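Local structure of glutamyl-tRNA synthetase (Methanothermobacter thermautotrophicus, 3AII) at residues Leu131-Glu136 with Asp149-Asp154. The protein probably attaches glutamate to tRNA in two steps, activating the amino acid with ATP as glutamyl-adenylate before transferring it to the acceptor end. Residues are numbered along the deposited sequence; the frame is centred on the assembly and turned at random.
Sequences LILRIE and DMIPAD. With EDO (1,2-ethanediol), chain C.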
ATOM      1  N   LEU A 131       4.324  -7.816  18.724  1.00 14.78           N
ATOM      2  CA  LEU A 131       3.591  -6.882  17.881  1.00 12.49           C
ATOM      3  C   LEU A 131       2.127  -7.283  17.913  1.00 16.42           C
ATOM      4  O   LEU A 131       1.800  -8.453  17.687  1.00 15.74           O
ATOM      5  CB  LEU A 131       4.100  -6.932  16.443  1.00 15.63           C
ATOM      6  CG  LEU A 131       3.391  -6.061  15.391  1.00 14.64           C
ATOM      7  CD1 LEU A 131       3.474  -4.589  15.809  1.00 15.99           C
ATOM      8  CD2 LEU A 131       3.962  -6.251  14.004  1.00 18.45           C
ATOM      9  N   ILE A 132       1.261  -6.301  18.162  1.00 12.56           N
ATOM     10  CA  ILE A 132      -0.180  -6.519  18.189  1.00 14.75           C
ATOM     11  C   ILE A 132      -0.818  -5.927  16.925  1.00 14.35           C
ATOM     12  O   ILE A 132      -0.523  -4.799  16.536  1.00 16.20           O
ATOM     13  CB  ILE A 132      -0.804  -5.872  19.431  1.00 12.79           C
ATOM     14  CG1 ILE A 132      -0.245  -6.519  20.708  1.00 13.96           C
ATOM     15  CG2 ILE A 132      -2.326  -6.024  19.390  1.00 16.41           C
ATOM     16  CD1 ILE A 132      -0.619  -5.765  22.001  1.00 20.94           C
ATOM     17  N   LEU A 133      -1.652  -6.717  16.253  1.00 13.08           N
ATOM     18  CA  LEU A 133      -2.480  -6.186  15.166  1.00 12.51           C
ATOM     19  C   LEU A 133      -3.799  -5.788  15.804  1.00 14.20           C
ATOM     20  O   LEU A 133      -4.471  -6.626  16.377  1.00 14.86           O
ATOM     21  CB  LEU A 133      -2.720  -7.241  14.077  1.00 12.21           C
ATOM     22  CG  LEU A 133      -3.774  -6.837  13.038  1.00 12.60           C
ATOM     23  CD1 LEU A 133      -3.324  -5.590  12.249  1.00 13.05           C
ATOM     24  CD2 LEU A 133      -4.048  -7.984  12.062  1.00 12.99           C
ATOM     25  N   ARG A 134      -4.163  -4.505  15.730  1.00 13.48           N
ATOM     26  CA  ARG A 134      -5.420  -4.061  16.302  1.00 14.34           C
ATOM     27  C   ARG A 134      -6.242  -3.421  15.198  1.00 17.42           C
ATOM     28  O   ARG A 134      -5.884  -2.357  14.682  1.00 17.73           O
ATOM     29  CB  ARG A 134      -5.194  -3.076  17.454  1.00 13.54           C
ATOM     30  CG  ARG A 134      -6.491  -2.592  18.110  1.00 12.82           C
ATOM     31  CD  ARG A 134      -6.247  -1.780  19.415  1.00 14.48           C
ATOM     32  NE  ARG A 134      -5.641  -0.487  19.111  1.00 17.59           N
ATOM     33  CZ  ARG A 134      -4.622   0.058  19.779  1.00 18.89           C
ATOM     34  NH1 ARG A 134      -4.153   1.248  19.411  1.00 17.32           N
ATOM     35  NH2 ARG A 134      -4.066  -0.583  20.801  1.00 18.66           N
ATOM     36  N   ILE A 135      -7.347  -4.064  14.838  1.00 13.28           N
ATOM     37  CA  ILE A 135      -8.203  -3.529  13.787  1.00 13.42           C
ATOM     38  C   ILE A 135      -9.148  -2.509  14.392  1.00 15.06           C
ATOM     39  O   ILE A 135      -9.961  -2.831  15.264  1.00 15.30           O
ATOM     40  CB  ILE A 135      -9.042  -4.628  13.116  1.00 15.76           C
ATOM     41  CG1 ILE A 135      -8.161  -5.782  12.631  1.00 23.82           C
ATOM     42  CG2 ILE A 135      -9.851  -4.031  11.977  1.00 17.67           C
ATOM     43  CD1 ILE A 135      -7.146  -5.386  11.629  1.00 19.46           C
ATOM     44  N   GLU A 136      -9.032  -1.268  13.936  1.00 13.65           N
ATOM     45  CA  GLU A 136      -9.723  -0.161  14.579  1.00 14.74           C
ATOM     46  C   GLU A 136     -11.010   0.172  13.818  1.00 18.42           C
ATOM     47  O   GLU A 136     -11.058   1.082  12.982  1.00 18.93           O
ATOM     48  CB  GLU A 136      -8.761   1.025  14.736  1.00 16.69           C
ATOM     49  CG  GLU A 136      -7.613   0.659  15.689  1.00 21.48           C
ATOM     50  CD  GLU A 136      -6.838   1.845  16.259  1.00 21.57           C
ATOM     51  OE1 GLU A 136      -6.887   2.950  15.667  1.00 23.01           O
ATOM     52  OE2 GLU A 136      -6.160   1.642  17.293  1.00 19.88           O
ATOM     53  N   ASP A 149     -10.355  -9.646   6.324  1.00 19.42           N
ATOM     54  CA  ASP A 149      -9.506 -10.719   5.811  1.00 21.26           C
ATOM     55  C   ASP A 149      -8.353 -10.200   4.957  1.00 21.10           C
ATOM     56  O   ASP A 149      -7.280 -10.808   4.926  1.00 20.16           O
ATOM     57  CB  ASP A 149     -10.332 -11.728   5.018  1.00 22.81           C
ATOM     58  CG  ASP A 149     -11.242 -12.563   5.906  1.00 39.78           C
ATOM     59  OD1 ASP A 149     -10.897 -12.788   7.089  1.00 35.83           O
ATOM     60  OD2 ASP A 149     -12.307 -12.992   5.414  1.00 42.44           O
ATOM     61  N   MET A 150      -8.567  -9.084   4.266  1.00 17.72           N
ATOM     62  CA  MET A 150      -7.544  -8.570   3.350  1.00 16.51           C
ATOM     63  C   MET A 150      -6.311  -8.047   4.084  1.00 18.64           C
ATOM     64  O   MET A 150      -5.174  -8.261   3.648  1.00 18.59           O
ATOM     65  CB  MET A 150      -8.100  -7.484   2.420  1.00 23.54           C
ATOM     66  CG  MET A 150      -9.110  -7.978   1.402  1.00 21.78           C
ATOM     67  SD  MET A 150      -9.543  -6.666   0.241  1.00 29.48           S
ATOM     68  CE  MET A 150     -10.052  -5.364   1.356  1.00 45.43           C
ATOM     69  N   ILE A 151      -6.539  -7.364   5.200  1.00 17.44           N
ATOM     70  CA  ILE A 151      -5.444  -6.762   5.943  1.00 12.98           C
ATOM     71  C   ILE A 151      -4.409  -7.774   6.442  1.00 17.17           C
ATOM     72  O   ILE A 151      -3.220  -7.590   6.234  1.00 14.86           O
ATOM     73  CB  ILE A 151      -5.980  -5.852   7.071  1.00 16.35           C
ATOM     74  CG1 ILE A 151      -6.527  -4.559   6.448  1.00 17.77           C
ATOM     75  CG2 ILE A 151      -4.876  -5.548   8.087  1.00 17.62           C
ATOM     76  CD1 ILE A 151      -7.292  -3.668   7.429  1.00 18.70           C
ATOM     77  N   PRO A 152      -4.849  -8.851   7.098  1.00 15.74           N
ATOM     78  CA  PRO A 152      -3.795  -9.780   7.522  1.00 17.27           C
ATOM     79  C   PRO A 152      -3.077 -10.444   6.344  1.00 19.19           C
ATOM     80  O   PRO A 152      -1.882 -10.727   6.419  1.00 16.33           O
ATOM     81  CB  PRO A 152      -4.548 -10.820   8.365  1.00 19.61           C
ATOM     82  CG  PRO A 152      -6.011 -10.512   8.198  1.00 25.86           C
ATOM     83  CD  PRO A 152      -6.134  -9.104   7.770  1.00 19.80           C
ATOM     84  N   ALA A 153      -3.794 -10.686   5.257  1.00 15.17           N
ATOM     85  CA  ALA A 153      -3.162 -11.250   4.069  1.00 17.45           C
ATOM     86  C   ALA A 153      -2.073 -10.304   3.531  1.00 20.26           C
ATOM     87  O   ALA A 153      -0.989 -10.748   3.116  1.00 19.88           O
ATOM     88  CB  ALA A 153      -4.216 -11.543   2.998  1.00 16.73           C
ATOM     89  N   ASP A 154      -2.362  -9.000   3.542  1.00 16.71           N
ATOM     90  CA  ASP A 154      -1.402  -7.997   3.073  1.00 16.14           C
ATOM     91  C   ASP A 154      -0.178  -7.972   3.972  1.00 16.89           C
ATOM     92  O   ASP A 154       0.947  -7.827   3.491  1.00 16.92           O
ATOM     93  CB  ASP A 154      -2.019  -6.593   3.038  1.00 17.66           C
ATOM     94  CG  ASP A 154      -3.092  -6.422   1.945  1.00 20.81           C
ATOM     95  OD1 ASP A 154      -3.320  -7.327   1.111  1.00 20.03           O
ATOM     96  OD2 ASP A 154      -3.741  -5.358   1.949  1.00 26.76           O
TER
HETATM   97  C1  EDO C 602      -1.033  -8.077  -0.973  1.00 26.05           C
HETATM   98  O1  EDO C 602      -1.925  -9.031  -0.363  1.00 24.87           O
HETATM   99  C2  EDO C 602      -0.281  -8.758  -2.112  1.00 25.53           C
HETATM  100  O2  EDO C 602      -1.220  -9.184  -3.110  1.00 25.74           O
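Ile151 is the helix residue that meets strand 130-135 here, through its methyl CG2. Its CB points toward the strand, and CG2 lies 4.2 Å from CD1 of Ile135 and 4.4 Å from CD1 of Leu133. The two strand residues, two apart in sequence, lie on the same face of the strand and present one terminal methyl each. In Leu133, CG anti to the backbone N (chi1 170°) extends the side chain from the strand, and chi2 near 63° puts CD1 beside Ile151 CG2. All three side chains are buried, yet the methyls meet loosely, at the long end of van der Waals range, and only 128 Å² is covered between the segments, with no hydrogen bond across.

Strand 130-135, helix 147-158 and strand 164-167 form a beta-alpha-beta unit of the catalytic domain, which has the Rossmann-type nucleotide-binding fold of class I synthetases, and this contact joins the first two elements. Strand 130-135 runs between strands 98-101 and 164-167. At its end, NE (2.8 Å) and NH1 (2.9 Å) of Arg134 both donate to Glu136 OE2, NE to its anti lone pair and NH1 nearly along the C-O axis, with the acceptor only 3° out of the guanidinium plane; NH2 of Arg134 makes a salt bridge to Asp282.

Pro152 comes next on the helix, its CA 8.5 Å from CA of Leu133; because its ring nitrogen has no bond to the preceding turn, the helix kinks here. One residue past Ala153, the buried Asp154 turns to other partners. Its backbone N bonds to Met150 O at 2.9 Å. The carboxylate has OD2 accepting from the backbone N of Leu109, within the predicted HIGH motif, and OD1 in a salt bridge with Arg356; OD1 also accepts a 2.6 Å bond from O1 of an ethanediol, probably a crystallisation additive.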